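Local coordinates for prophage Lp1 protein 11 (Lactobacillus plantarum WCFS1, PDB 3B7H) that probably binds DNA through a Cro/C1-type helix-turn-helix domain, as a phage regulator might, although its exact role is not established, at residues A[13-18]-A[58-63]; A[21-26]-A[39-44]; A[34-39]-A[45-50]; A[51-56]-A[65-70]. One frame throughout, in Å; residues are numbered along the deposited sequence.

Contact 1: residues A[13-18]-A[58-63]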
loop_
_atom_site.group_PDB
_atom_site.type_symbol
_atom_site.label_atom_id
_atom_site.label_comp_id
_atom_site.label_asym_id
_atom_site.label_seq_id
_atom_site.Cartn_x
_atom_site.Cartn_y
_atom_site.Cartn_z
ATOM N N MET A 13 5.171 -13.533 -1.605
ATOM C CA MET A 13 5.823 -14.828 -1.594
ATOM C C MET A 13 5.718 -15.524 -2.949
ATOM O O MET A 13 6.671 -16.136 -3.385
ATOM C CB MET A 13 5.237 -15.709 -0.472
ATOM C CG MET A 13 5.929 -17.058 -0.276
ATOM S SD MET A 13 7.702 -16.958 0.041
ATOM C CE MET A 13 7.726 -15.580 1.100
ATOM N N GLU A 14 4.592 -15.421 -3.633
ATOM C CA GLU A 14 4.502 -15.958 -4.982
ATOM C C GLU A 14 5.514 -15.341 -5.929
ATOM O O GLU A 14 6.131 -16.046 -6.702
ATOM C CB GLU A 14 3.157 -15.698 -5.603
ATOM C CG GLU A 14 1.959 -16.411 -5.017
ATOM C CD GLU A 14 0.642 -15.993 -5.733
ATOM O OE1 GLU A 14 0.727 -15.109 -6.653
ATOM O OE2 GLU A 14 -0.451 -16.570 -5.404
ATOM N N LEU A 15 5.636 -14.023 -5.909
ATOM C CA LEU A 15 6.589 -13.329 -6.769
ATOM C C LEU A 15 8.051 -13.626 -6.442
ATOM O O LEU A 15 8.866 -13.773 -7.351
ATOM C CB LEU A 15 6.383 -11.817 -6.733
ATOM C CG LEU A 15 5.075 -11.228 -7.250
ATOM C CD1 LEU A 15 5.091 -9.717 -7.064
ATOM C CD2 LEU A 15 4.816 -11.605 -8.697
ATOM N N ILE A 16 8.387 -13.648 -5.163
ATOM C CA ILE A 16 9.727 -14.025 -4.691
ATOM C C ILE A 16 10.092 -15.413 -5.189
ATOM O O ILE A 16 11.191 -15.643 -5.717
ATOM C CB ILE A 16 9.766 -14.036 -3.159
ATOM C CG1 ILE A 16 9.795 -12.619 -2.613
ATOM C CG2 ILE A 16 10.979 -14.789 -2.615
ATOM C CD1 ILE A 16 9.758 -12.538 -1.061
ATOM N N THR A 17 9.157 -16.340 -5.024
ATOM C CA THR A 17 9.346 -17.736 -5.410
ATOM C C THR A 17 9.523 -17.899 -6.928
ATOM O O THR A 17 10.375 -18.670 -7.395
ATOM C CB THR A 17 8.160 -18.585 -4.903
ATOM O OG1 THR A 17 8.117 -18.492 -3.479
ATOM C CG2 THR A 17 8.317 -20.041 -5.273
ATOM N N GLN A 18 8.727 -17.167 -7.695
ATOM C CA GLN A 18 8.912 -17.133 -9.156
ATOM C C GLN A 18 10.294 -16.616 -9.568
ATOM O O GLN A 18 10.811 -17.033 -10.580
ATOM C CB GLN A 18 7.798 -16.321 -9.835
ATOM C CG GLN A 18 6.425 -16.997 -9.730
ATOM C CD GLN A 18 5.285 -16.186 -10.346
ATOM O OE1 GLN A 18 5.484 -15.063 -10.864
ATOM N NE2 GLN A 18 4.063 -16.767 -10.299
ATOM N N GLY A 58 11.361 -2.905 -5.306
ATOM C CA GLY A 58 12.626 -2.450 -5.851
ATOM C C GLY A 58 13.572 -3.613 -6.057
ATOM O O GLY A 58 14.212 -3.743 -7.111
ATOM N N THR A 59 13.652 -4.465 -5.046
ATOM C CA THR A 59 14.509 -5.652 -5.062
ATOM C C THR A 59 14.060 -6.637 -6.122
ATOM O O THR A 59 14.881 -7.300 -6.758
ATOM C CB THR A 59 14.476 -6.369 -3.702
ATOM O OG1 THR A 59 15.002 -5.499 -2.698
ATOM C CG2 THR A 59 15.289 -7.640 -3.737
ATOM N N LEU A 60 12.746 -6.733 -6.293
ATOM C CA LEU A 60 12.159 -7.612 -7.286
ATOM C C LEU A 60 12.229 -7.071 -8.709
ATOM O O LEU A 60 12.008 -7.832 -9.650
ATOM C CB LEU A 60 10.714 -7.896 -6.926
ATOM C CG LEU A 60 10.526 -8.823 -5.732
ATOM C CD1 LEU A 60 9.052 -8.980 -5.513
ATOM C CD2 LEU A 60 11.174 -10.189 -5.962
ATOM N N GLY A 61 12.534 -5.771 -8.872
ATOM C CA GLY A 61 12.566 -5.133 -10.193
ATOM C C GLY A 61 11.185 -4.871 -10.783
ATOM O O GLY A 61 11.017 -4.806 -11.992
ATOM N N ILE A 62 10.183 -4.734 -9.926
ATOM C CA ILE A 62 8.836 -4.444 -10.374
ATOM C C ILE A 62 8.383 -3.147 -9.733
ATOM O O ILE A 62 8.915 -2.751 -8.698
ATOM C CB ILE A 62 7.841 -5.566 -10.001
ATOM C CG1 ILE A 62 7.740 -5.760 -8.496
ATOM C CG2 ILE A 62 8.250 -6.897 -10.632
ATOM C CD1 ILE A 62 6.740 -6.845 -8.111
ATOM N N SER A 63 7.383 -2.517 -10.350
ATOM C CA SER A 63 6.719 -1.318 -9.820
ATOM C C SER A 63 5.643 -1.755 -8.830
ATOM O O SER A 63 5.107 -2.859 -8.952
ATOM C CB SER A 63 6.078 -0.495 -10.940
ATOM O OG SER A 63 4.916 -1.114 -11.461
#
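Leu15, on helix 4-18, reaches across to Leu60 in the last turn of helix 50-60 and Ile62 in the loop after it. Its CB already faces the partner segment and lies 4.1 Å from CD1 of Leu60. From there CG turns beside the backbone N (chi1 -64°), and the extended second torsion carries CD1 out past Leu60 to the loop. The tip of Leu15, CD1, meets CD1 of Ile62 at 3.5 Å, tighter than usual carbon packing, as the two side chains slant across one another. The same Leu15 methyl also packs on the ring of Phe67, linking the helix pair to the short helix 64-67.

The next residue, Ile16, backs the contact: its CG1 stands 4.4 Å from CD2 of Leu60, so the two branches of this leucine serve two successive residues of helix 4-18. Leu21 and, for Ile16, Ile23 and Val26 of the helix-turn-helix close in around the same side chains.

The loop that brings Ile62 into place starts at Gly61, where a Schellman motif with positive phi ends helix 50-60. Ser63 then caps the next helix through Asp66 N. Every group meeting across the two segments is aliphatic, so the contact rests on shape and the exclusion of water, and it joins helix 4-18 to helix 50-60 with little directional preference.

Contact 2: residues A[21-26]-A[39-44]; sequences LTINRV and AMFEGR
Ile23 meets Met40 and Phe41 inside the helix-turn-helix unit of the Cro/C1-type domain, where helix 23-30 faces the end of helix 34-41. Ile23 meets both with its CG1-CD1 branch. CG1, anti to the backbone N (chi1 -175°), points the branch at helix 34-41. There CD1 and CE of Met40 approach tip to tip at 3.3 Å, a distance tighter than carbon packing normally allows and therefore to be read with some caution. Met40 bends at its last torsion (chi3 68°) to bring that methyl round.

The ring of Phe41 comes in from the opposite direction and offers its edge: CD1 of Ile23 lies near the ring plane, 3.8 Å from CE2. CG1 of Ile23 is just as near to CE2.

As in other members of this family, helix 34-41 is probably the recognition helix and helix 23-30 the one that props it, so Ile23 ties the start of the supporting helix to the end of the recognition helix. Met13 and Ile16 of helix 4-18 also pack on Ile23, while Leu12 reaches Met40 and Met13 reaches Phe41, so helix 4-18 packs against both helices of the motif.

Ile23 is the first residue of its helix, and the turn it starts is fixed by Thr22 at the N-cap. OG1 of Thr22 accepts from Arg25 N at 3.2 Å, with an N-H...O angle of 154°.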
loop_
_atom_site.group_PDB
_atom_site.type_symbol
_atom_site.label_atom_id
_atom_site.label_comp_id
_atom_site.label_asym_id
_atom_site.label_seq_id
_atom_site.Cartn_x
_atom_site.Cartn_y
_atom_site.Cartn_z
ATOM N N LEU A 21 14.115 -16.569 -5.516
ATOM C CA LEU A 21 14.657 -15.899 -4.335
ATOM C C LEU A 21 14.014 -16.535 -3.102
ATOM O O LEU A 21 13.129 -17.382 -3.201
ATOM C CB LEU A 21 14.338 -14.396 -4.372
ATOM C CG LEU A 21 15.013 -13.558 -5.460
ATOM C CD1 LEU A 21 14.276 -12.274 -5.726
ATOM C CD2 LEU A 21 16.436 -13.269 -5.058
ATOM N N THR A 22 14.454 -16.108 -1.939
ATOM C CA THR A 22 13.787 -16.463 -0.705
ATOM C C THR A 22 13.400 -15.153 -0.019
ATOM O O THR A 22 13.977 -14.109 -0.311
ATOM C CB THR A 22 14.700 -17.318 0.211
ATOM O OG1 THR A 22 15.916 -16.613 0.497
ATOM C CG2 THR A 22 15.032 -18.653 -0.439
ATOM N N ILE A 23 12.417 -15.205 0.872
ATOM C CA ILE A 23 12.015 -14.015 1.597
ATOM C C ILE A 23 13.187 -13.425 2.379
ATOM O O ILE A 23 13.331 -12.214 2.469
ATOM C CB ILE A 23 10.769 -14.265 2.503
ATOM C CG1 ILE A 23 10.303 -12.942 3.147
ATOM C CG2 ILE A 23 11.035 -15.330 3.576
ATOM C CD1 ILE A 23 9.650 -11.959 2.177
ATOM N N ASN A 24 14.046 -14.280 2.914
ATOM C CA ASN A 24 15.204 -13.836 3.670
ATOM C C ASN A 24 16.216 -13.119 2.791
ATOM O O ASN A 24 16.800 -12.115 3.186
ATOM C CB ASN A 24 15.854 -15.054 4.340
ATOM C CG ASN A 24 17.045 -14.703 5.193
ATOM O OD1 ASN A 24 18.197 -15.000 4.837
ATOM N ND2 ASN A 24 16.780 -14.108 6.341
ATOM N N ARG A 25 16.435 -13.645 1.597
ATOM C CA ARG A 25 17.324 -13.006 0.643
ATOM C C ARG A 25 16.800 -11.615 0.212
ATOM O O ARG A 25 17.556 -10.646 0.130
ATOM C CB ARG A 25 17.489 -13.914 -0.569
ATOM C CG ARG A 25 18.464 -13.422 -1.613
ATOM C CD ARG A 25 19.778 -12.922 -1.011
ATOM N NE ARG A 25 20.740 -12.550 -2.058
ATOM C CZ ARG A 25 21.867 -11.859 -1.853
ATOM N NH1 ARG A 25 22.209 -11.439 -0.628
ATOM N NH2 ARG A 25 22.663 -11.580 -2.884
ATOM N N VAL A 26 15.496 -11.540 -0.046
ATOM C CA VAL A 26 14.848 -10.292 -0.425
ATOM C C VAL A 26 14.965 -9.328 0.739
ATOM O O VAL A 26 15.320 -8.189 0.561
ATOM C CB VAL A 26 13.387 -10.532 -0.809
ATOM C CG1 VAL A 26 12.622 -9.227 -0.933
ATOM C CG2 VAL A 26 13.326 -11.308 -2.109
ATOM N N ALA A 39 6.749 -9.706 10.761
ATOM C CA ALA A 39 5.484 -8.949 10.905
ATOM C C ALA A 39 4.590 -9.073 9.664
ATOM O O ALA A 39 3.388 -9.363 9.747
ATOM C CB ALA A 39 5.772 -7.491 11.207
ATOM N N MET A 40 5.209 -8.878 8.504
ATOM C CA MET A 40 4.547 -9.068 7.202
ATOM C C MET A 40 3.661 -10.309 7.170
ATOM O O MET A 40 2.515 -10.223 6.727
ATOM C CB MET A 40 5.617 -9.148 6.104
ATOM C CG MET A 40 5.124 -9.499 4.710
ATOM S SD MET A 40 6.254 -8.810 3.452
ATOM C CE MET A 40 7.731 -9.784 3.698
ATOM N N PHE A 41 4.196 -11.443 7.646
ATOM C CA PHE A 41 3.513 -12.753 7.615
ATOM C C PHE A 41 2.822 -13.133 8.951
ATOM O O PHE A 41 2.235 -14.225 9.062
ATOM C CB PHE A 41 4.506 -13.873 7.207
ATOM C CG PHE A 41 5.025 -13.746 5.802
ATOM C CD1 PHE A 41 4.392 -14.399 4.749
ATOM C CD2 PHE A 41 6.145 -12.966 5.529
ATOM C CE1 PHE A 41 4.860 -14.266 3.457
ATOM C CE2 PHE A 41 6.617 -12.818 4.223
ATOM C CZ PHE A 41 5.968 -13.469 3.189
ATOM N N GLU A 42 2.906 -12.245 9.957
ATOM C CA GLU A 42 2.067 -12.351 11.169
ATOM C C GLU A 42 0.711 -11.814 10.786
ATOM O O GLU A 42 0.583 -10.636 10.433
ATOM C CB GLU A 42 2.607 -11.531 12.358
ATOM C CG GLU A 42 3.787 -12.147 13.122
ATOM C CD GLU A 42 3.435 -13.465 13.832
ATOM O OE1 GLU A 42 2.520 -13.441 14.684
ATOM O OE2 GLU A 42 4.065 -14.518 13.532
ATOM N N GLY A 43 -0.287 -12.686 10.839
ATOM C CA GLY A 43 -1.638 -12.323 10.517
ATOM C C GLY A 43 -2.185 -11.176 11.350
ATOM O O GLY A 43 -2.931 -10.347 10.824
ATOM N N ARG A 44 -1.814 -11.096 12.622
ATOM C CA ARG A 44 -2.395 -10.054 13.484
ATOM C C ARG A 44 -1.616 -8.722 13.475
ATOM O O ARG A 44 -1.986 -7.775 14.175
ATOM C CB ARG A 44 -2.620 -10.566 14.916
ATOM C CG ARG A 44 -3.726 -11.640 15.028
ATOM C CD ARG A 44 -5.148 -11.126 14.658
ATOM N NE ARG A 44 -5.744 -10.307 15.721
ATOM C CZ ARG A 44 -6.491 -10.769 16.726
ATOM N NH1 ARG A 44 -6.779 -12.056 16.822
ATOM N NH2 ARG A 44 -6.978 -9.946 17.641
#

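Contact 3: residues A[34-39]-A[45-50]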
loop_
_atom_site.group_PDB
_atom_site.type_symbol
_atom_site.label_atom_id
_atom_site.label_comp_id
_atom_site.label_asym_id
_atom_site.label_seq_id
_atom_site.Cartn_x
_atom_site.Cartn_y
_atom_site.Cartn_z
ATOM N N GLN A 34 14.573 -8.778 10.192
ATOM C CA GLN A 34 13.779 -9.983 10.411
ATOM C C GLN A 34 12.454 -9.666 11.098
ATOM O O GLN A 34 11.417 -10.254 10.797
ATOM C CB GLN A 34 14.600 -10.971 11.261
ATOM C CG GLN A 34 14.161 -12.431 11.202
ATOM C CD GLN A 34 14.148 -12.976 9.776
ATOM O OE1 GLN A 34 15.072 -12.719 8.987
ATOM N NE2 GLN A 34 13.085 -13.717 9.433
ATOM N N SER A 35 12.498 -8.722 12.029
ATOM C CA SER A 35 11.290 -8.280 12.707
ATOM C C SER A 35 10.226 -7.780 11.706
ATOM O O SER A 35 9.051 -8.134 11.828
ATOM C CB SER A 35 11.643 -7.218 13.777
ATOM O OG SER A 35 12.105 -6.013 13.191
ATOM N N THR A 36 10.656 -7.008 10.706
ATOM C CA THR A 36 9.742 -6.473 9.703
ATOM C C THR A 36 9.218 -7.595 8.800
ATOM O O THR A 36 8.027 -7.643 8.475
ATOM C CB THR A 36 10.406 -5.399 8.807
ATOM O OG1 THR A 36 10.941 -4.323 9.604
ATOM C CG2 THR A 36 9.373 -4.847 7.816
ATOM N N VAL A 37 10.130 -8.484 8.402
ATOM C CA VAL A 37 9.806 -9.692 7.632
ATOM C C VAL A 37 8.781 -10.554 8.398
ATOM O O VAL A 37 7.736 -10.902 7.882
ATOM C CB VAL A 37 11.106 -10.538 7.379
ATOM C CG1 VAL A 37 10.772 -11.971 6.943
ATOM C CG2 VAL A 37 12.014 -9.861 6.383
ATOM N N ASN A 38 9.087 -10.871 9.649
ATOM C CA ASN A 38 8.182 -11.664 10.469
ATOM C C ASN A 38 6.785 -11.030 10.573
ATOM O O ASN A 38 5.777 -11.728 10.471
ATOM C CB ASN A 38 8.801 -11.916 11.873
ATOM C CG ASN A 38 10.021 -12.876 11.836
ATOM O OD1 ASN A 38 10.170 -13.679 10.904
ATOM N ND2 ASN A 38 10.895 -12.781 12.853
ATOM N N ALA A 39 6.749 -9.706 10.761
ATOM C CA ALA A 39 5.484 -8.949 10.905
ATOM C C ALA A 39 4.590 -9.073 9.664
ATOM O O ALA A 39 3.388 -9.363 9.747
ATOM C CB ALA A 39 5.772 -7.491 11.207
ATOM N N SER A 45 -0.572 -8.657 12.650
ATOM C CA SER A 45 0.085 -7.405 12.304
ATOM C C SER A 45 -0.680 -6.566 11.255
ATOM O O SER A 45 -1.312 -7.097 10.351
ATOM C CB SER A 45 1.501 -7.690 11.819
ATOM O OG SER A 45 2.064 -6.560 11.211
ATOM N N LYS A 46 -0.590 -5.242 11.422
ATOM C CA LYS A 46 -1.098 -4.238 10.483
ATOM C C LYS A 46 -0.152 -4.034 9.256
ATOM O O LYS A 46 -0.541 -3.436 8.196
ATOM C CB LYS A 46 -1.351 -2.911 11.226
ATOM C CG LYS A 46 -2.496 -2.936 12.264
ATOM C CD LYS A 46 -2.745 -1.569 12.996
ATOM C CE LYS A 46 -3.906 -1.526 14.095
ATOM N NZ LYS A 46 -4.190 -0.192 14.866
ATOM N N ARG A 47 1.078 -4.552 9.391
ATOM C CA ARG A 47 2.093 -4.548 8.308
ATOM C C ARG A 47 1.812 -5.667 7.281
ATOM O O ARG A 47 1.080 -6.630 7.596
ATOM C CB ARG A 47 3.503 -4.673 8.909
ATOM C CG ARG A 47 3.898 -3.433 9.748
ATOM C CD ARG A 47 5.221 -3.591 10.482
ATOM N NE ARG A 47 5.102 -4.180 11.822
ATOM C CZ ARG A 47 6.150 -4.564 12.553
ATOM N NH1 ARG A 47 5.971 -5.086 13.767
ATOM N NH2 ARG A 47 7.390 -4.449 12.076
ATOM N N PRO A 48 2.381 -5.553 6.042
ATOM C CA PRO A 48 3.302 -4.541 5.499
ATOM C C PRO A 48 2.708 -3.123 5.190
ATOM O O PRO A 48 1.508 -2.982 4.906
ATOM C CB PRO A 48 3.828 -5.221 4.197
ATOM C CG PRO A 48 3.465 -6.683 4.357
ATOM C CD PRO A 48 2.161 -6.625 5.045
ATOM N N THR A 49 3.563 -2.104 5.312
ATOM C CA THR A 49 3.248 -0.745 4.894
ATOM C C THR A 49 3.555 -0.607 3.391
ATOM O O THR A 49 4.245 -1.432 2.811
ATOM C CB THR A 49 4.145 0.308 5.614
ATOM O OG1 THR A 49 5.510 0.029 5.297
ATOM C CG2 THR A 49 3.966 0.267 7.160
ATOM N N ILE A 50 3.120 0.506 2.812
ATOM C CA ILE A 50 3.456 0.868 1.424
ATOM C C ILE A 50 4.955 0.959 1.273
ATOM O O ILE A 50 5.496 0.523 0.268
ATOM C CB ILE A 50 2.828 2.210 1.014
ATOM C CG1 ILE A 50 1.328 2.094 1.168
ATOM C CG2 ILE A 50 3.142 2.566 -0.478
ATOM C CD1 ILE A 50 0.594 3.286 0.651
HETATM O O HOH W 1 9.684 -4.507 13.806
HETATM O O HOH W 2 8.572 -2.313 10.025
#
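The guanidinium of Arg47 lies flat against Ala39, with the alanine CB 3.2 Å above the centre of one face. This is close packing for a methyl on a planar cation, and CZ is the nearest guanidinium atom. Around NH2 the approaches are oblique: CA of Thr36 stands 3.9 Å from NH2, and Ser35 O is also nearby. The bend in the arginine chain (chi3 -89°) lays the group along the helix surface.

NH2 of Arg47 donates to two waters, both displaced slightly to the side of the guanidinium plane away from the alanine methyl. One water is 2.9 Å from NH2 and donates to Ser35 OG. The other, 3.2 Å from NH2, donates to Thr36 OG1. Both hydroxyls are hydrogen-bonded to Asn33 OD1 as well, so the arginine is tied by water to the start of helix 34-41.

Ser45 meets the same alanine from another side, its CB 3.3 Å from Ala39 O. Its OG lies anti to the backbone N (chi1 167°) and accepts from Arg47 N at 2.9 Å, an ST turn that shapes the loop just ahead of the arginine. A cis peptide precedes Pro48, which turns inward onto Met40 and Ile53.

Segment 45-50 is the later part of the loop that leads from the probable recognition helix 34-41 into helix 50-60, whose N-cap Thr49 accepts from Thr52 N with its OG1. Val37, on the far side of helix 34-41, packs instead against helix 23-30.

Contact 4: residues A[51-56]-A[65-70]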
loop_
_atom_site.group_PDB
_atom_site.type_symbol
_atom_site.label_atom_id
_atom_site.label_comp_id
_atom_site.label_asym_id
_atom_site.label_seq_id
_atom_site.Cartn_x
_atom_site.Cartn_y
_atom_site.Cartn_z
ATOM N N THR A 51 5.624 1.523 2.274
ATOM C CA THR A 51 7.084 1.646 2.266
ATOM C C THR A 51 7.769 0.289 2.116
ATOM O O THR A 51 8.615 0.093 1.238
ATOM C CB THR A 51 7.539 2.355 3.549
ATOM O OG1 THR A 51 6.997 3.664 3.530
ATOM C CG2 THR A 51 9.068 2.475 3.669
ATOM N N THR A 52 7.359 -0.664 2.945
ATOM C CA THR A 52 7.917 -2.002 2.892
ATOM C C THR A 52 7.652 -2.649 1.527
ATOM O O THR A 52 8.564 -3.208 0.906
ATOM C CB THR A 52 7.364 -2.870 4.029
ATOM O OG1 THR A 52 7.942 -2.432 5.261
ATOM C CG2 THR A 52 7.685 -4.363 3.808
ATOM N N ILE A 53 6.419 -2.542 1.048
ATOM C CA ILE A 53 6.068 -3.079 -0.287
ATOM C C ILE A 53 6.941 -2.436 -1.384
ATOM O O ILE A 53 7.508 -3.123 -2.249
ATOM C CB ILE A 53 4.569 -2.868 -0.585
ATOM C CG1 ILE A 53 3.730 -3.687 0.416
ATOM C CG2 ILE A 53 4.253 -3.235 -2.044
ATOM C CD1 ILE A 53 2.267 -3.267 0.447
ATOM N N ARG A 54 7.090 -1.120 -1.316
ATOM C CA ARG A 54 7.913 -0.402 -2.294
ATOM C C ARG A 54 9.342 -0.905 -2.301
ATOM O O ARG A 54 9.927 -1.121 -3.357
ATOM C CB ARG A 54 7.872 1.100 -2.029
ATOM C CG ARG A 54 8.784 1.891 -2.966
ATOM C CD ARG A 54 8.778 3.388 -2.750
ATOM N NE ARG A 54 9.024 3.762 -1.355
ATOM C CZ ARG A 54 10.208 3.701 -0.724
ATOM N NH1 ARG A 54 11.306 3.226 -1.325
ATOM N NH2 ARG A 54 10.294 4.122 0.545
ATOM N N LYS A 55 9.911 -1.085 -1.113
ATOM C CA LYS A 55 11.295 -1.535 -0.987
ATOM C C LYS A 55 11.491 -2.944 -1.568
ATOM O O LYS A 55 12.461 -3.198 -2.277
ATOM C CB LYS A 55 11.743 -1.513 0.497
ATOM C CG LYS A 55 11.917 -0.091 1.092
ATOM C CD LYS A 55 12.185 -0.103 2.604
ATOM C CE LYS A 55 12.639 1.280 3.088
ATOM N NZ LYS A 55 12.708 1.377 4.600
ATOM N N VAL A 56 10.583 -3.863 -1.243
ATOM C CA VAL A 56 10.629 -5.215 -1.807
ATOM C C VAL A 56 10.469 -5.199 -3.327
ATOM O O VAL A 56 11.156 -5.921 -4.043
ATOM C CB VAL A 56 9.553 -6.105 -1.204
ATOM C CG1 VAL A 56 9.478 -7.390 -2.003
ATOM C CG2 VAL A 56 9.887 -6.392 0.232
ATOM N N HIS A 65 2.761 -0.420 -8.630
ATOM C CA HIS A 65 1.588 -0.547 -9.490
ATOM C C HIS A 65 1.413 -1.964 -10.008
ATOM O O HIS A 65 0.324 -2.538 -9.895
ATOM C CB HIS A 65 1.721 0.437 -10.642
ATOM C CG HIS A 65 0.633 0.361 -11.651
ATOM N ND1 HIS A 65 -0.693 0.555 -11.339
ATOM C CD2 HIS A 65 0.682 0.192 -12.985
ATOM C CE1 HIS A 65 -1.421 0.479 -12.440
ATOM N NE2 HIS A 65 -0.610 0.252 -13.453
ATOM N N ASP A 66 2.481 -2.533 -10.567
ATOM C CA ASP A 66 2.434 -3.914 -11.060
ATOM C C ASP A 66 2.273 -4.954 -9.947
ATOM O O ASP A 66 1.526 -5.943 -10.113
ATOM C CB ASP A 66 3.654 -4.238 -11.912
ATOM C CG ASP A 66 3.550 -3.658 -13.338
ATOM O OD1 ASP A 66 2.433 -3.309 -13.796
ATOM O OD2 ASP A 66 4.595 -3.553 -14.002
ATOM N N PHE A 67 2.936 -4.717 -8.817
ATOM C CA PHE A 67 2.734 -5.544 -7.627
ATOM C C PHE A 67 1.241 -5.749 -7.328
ATOM O O PHE A 67 0.814 -6.847 -7.012
ATOM C CB PHE A 67 3.431 -4.935 -6.400
ATOM C CG PHE A 67 3.205 -5.727 -5.144
ATOM C CD1 PHE A 67 4.024 -6.787 -4.833
ATOM C CD2 PHE A 67 2.119 -5.468 -4.339
ATOM C CE1 PHE A 67 3.792 -7.566 -3.706
ATOM C CE2 PHE A 67 1.862 -6.240 -3.215
ATOM C CZ PHE A 67 2.691 -7.296 -2.900
ATOM N N PHE A 68 0.448 -4.704 -7.465
ATOM C CA PHE A 68 -0.938 -4.753 -7.077
ATOM C C PHE A 68 -1.880 -5.210 -8.183
ATOM O O PHE A 68 -3.097 -5.107 -8.014
ATOM C CB PHE A 68 -1.385 -3.395 -6.534
ATOM C CG PHE A 68 -1.036 -3.170 -5.078
ATOM C CD1 PHE A 68 -1.683 -3.889 -4.086
ATOM C CD2 PHE A 68 -0.082 -2.238 -4.711
ATOM C CE1 PHE A 68 -1.381 -3.697 -2.761
ATOM C CE2 PHE A 68 0.225 -2.045 -3.369
ATOM C CZ PHE A 68 -0.429 -2.769 -2.403
ATOM N N ASP A 69 -1.341 -5.727 -9.290
ATOM C CA ASP A 69 -2.152 -6.237 -10.382
ATOM C C ASP A 69 -2.532 -7.666 -10.082
ATOM O O ASP A 69 -2.121 -8.591 -10.794
ATOM C CB ASP A 69 -1.385 -6.126 -11.702
ATOM C CG ASP A 69 -2.247 -6.377 -12.940
ATOM O OD1 ASP A 69 -3.504 -6.530 -12.836
ATOM O OD2 ASP A 69 -1.626 -6.411 -14.049
ATOM N N PHE A 70 -3.315 -7.846 -9.017
ATOM C CA PHE A 70 -3.910 -9.145 -8.659
ATOM C C PHE A 70 -5.129 -8.890 -7.822
ATOM O O PHE A 70 -5.223 -7.833 -7.211
ATOM C CB PHE A 70 -2.947 -10.046 -7.876
ATOM C CG PHE A 70 -2.638 -9.572 -6.485
ATOM C CD1 PHE A 70 -3.211 -10.181 -5.394
ATOM C CD2 PHE A 70 -1.737 -8.533 -6.269
ATOM C CE1 PHE A 70 -2.923 -9.767 -4.111
ATOM C CE2 PHE A 70 -1.445 -8.109 -4.995
ATOM C CZ PHE A 70 -2.020 -8.738 -3.908
#
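Ile53 on helix 50-60 and Phe67 at the end of helix 64-67 have their CA atoms 8.4 Å apart, the nearest pair of the two segments. These are the last two helices of the Cro/C1-type all-helical domain, and a single isoleucine meets two consecutive phenylalanines.

CG2 of Ile53 sits over one face of the Phe67 ring, a CH-pi contact 4.0 Å from the centroid and 18° off the ring normal, shifted toward the rim at CD2. Phe67 has CG anti to its own N (chi1 178°), an arrangement that swings the ring back between helix 50-60 and helix 4-18. Val8 of helix 4-18 packs on it, and His11 meets it edge-to-face.

Phe68, the first residue to leave the helix, turns its ring nearly perpendicular to that of Phe67, so that the edge of Phe67 points into its face. CD2 of Phe67 lies 3.8 Å above the Phe68 plane, over the ring centre, while CD2 of Phe68 lies in the plane of the Phe67 ring at its edge. The isoleucine crosses both side chains at about a right angle. Beyond Phe68 the chain makes an inverse gamma turn centred on Asp69.

The neighbouring subunit borders this cluster: its Ile50 packs on Ile53 and Phe68, its Phe68 meets Phe68 with parallel planes, and its Asp4 forms a salt bridge with Arg54. The CG1 branch of Ile53 ends with CD1 4.0 Å from CZ of Phe68.

In the fold
Along the chain, contact 1 spans the whole helix-turn-helix, bringing helix 4-18 to the end of helix 50-60. Contacts 2 and 3 lie within that span, share Ala39 on helix 34-41 and have centres about 8 Å apart. Contact 4 follows them and also uses helix 50-60, its centre about 9 Å from that of contact 1. Contacts 1 and 3 lie on opposite sides of the chain's centre, about 16 Å apart between centres. Contacts 1 and 2 touch through Ile16 and Ile23. All four belong to one compact domain; contacts 1, 3 and 4 touch the second subunit, whereas contact 2, at the probable recognition helix, does not.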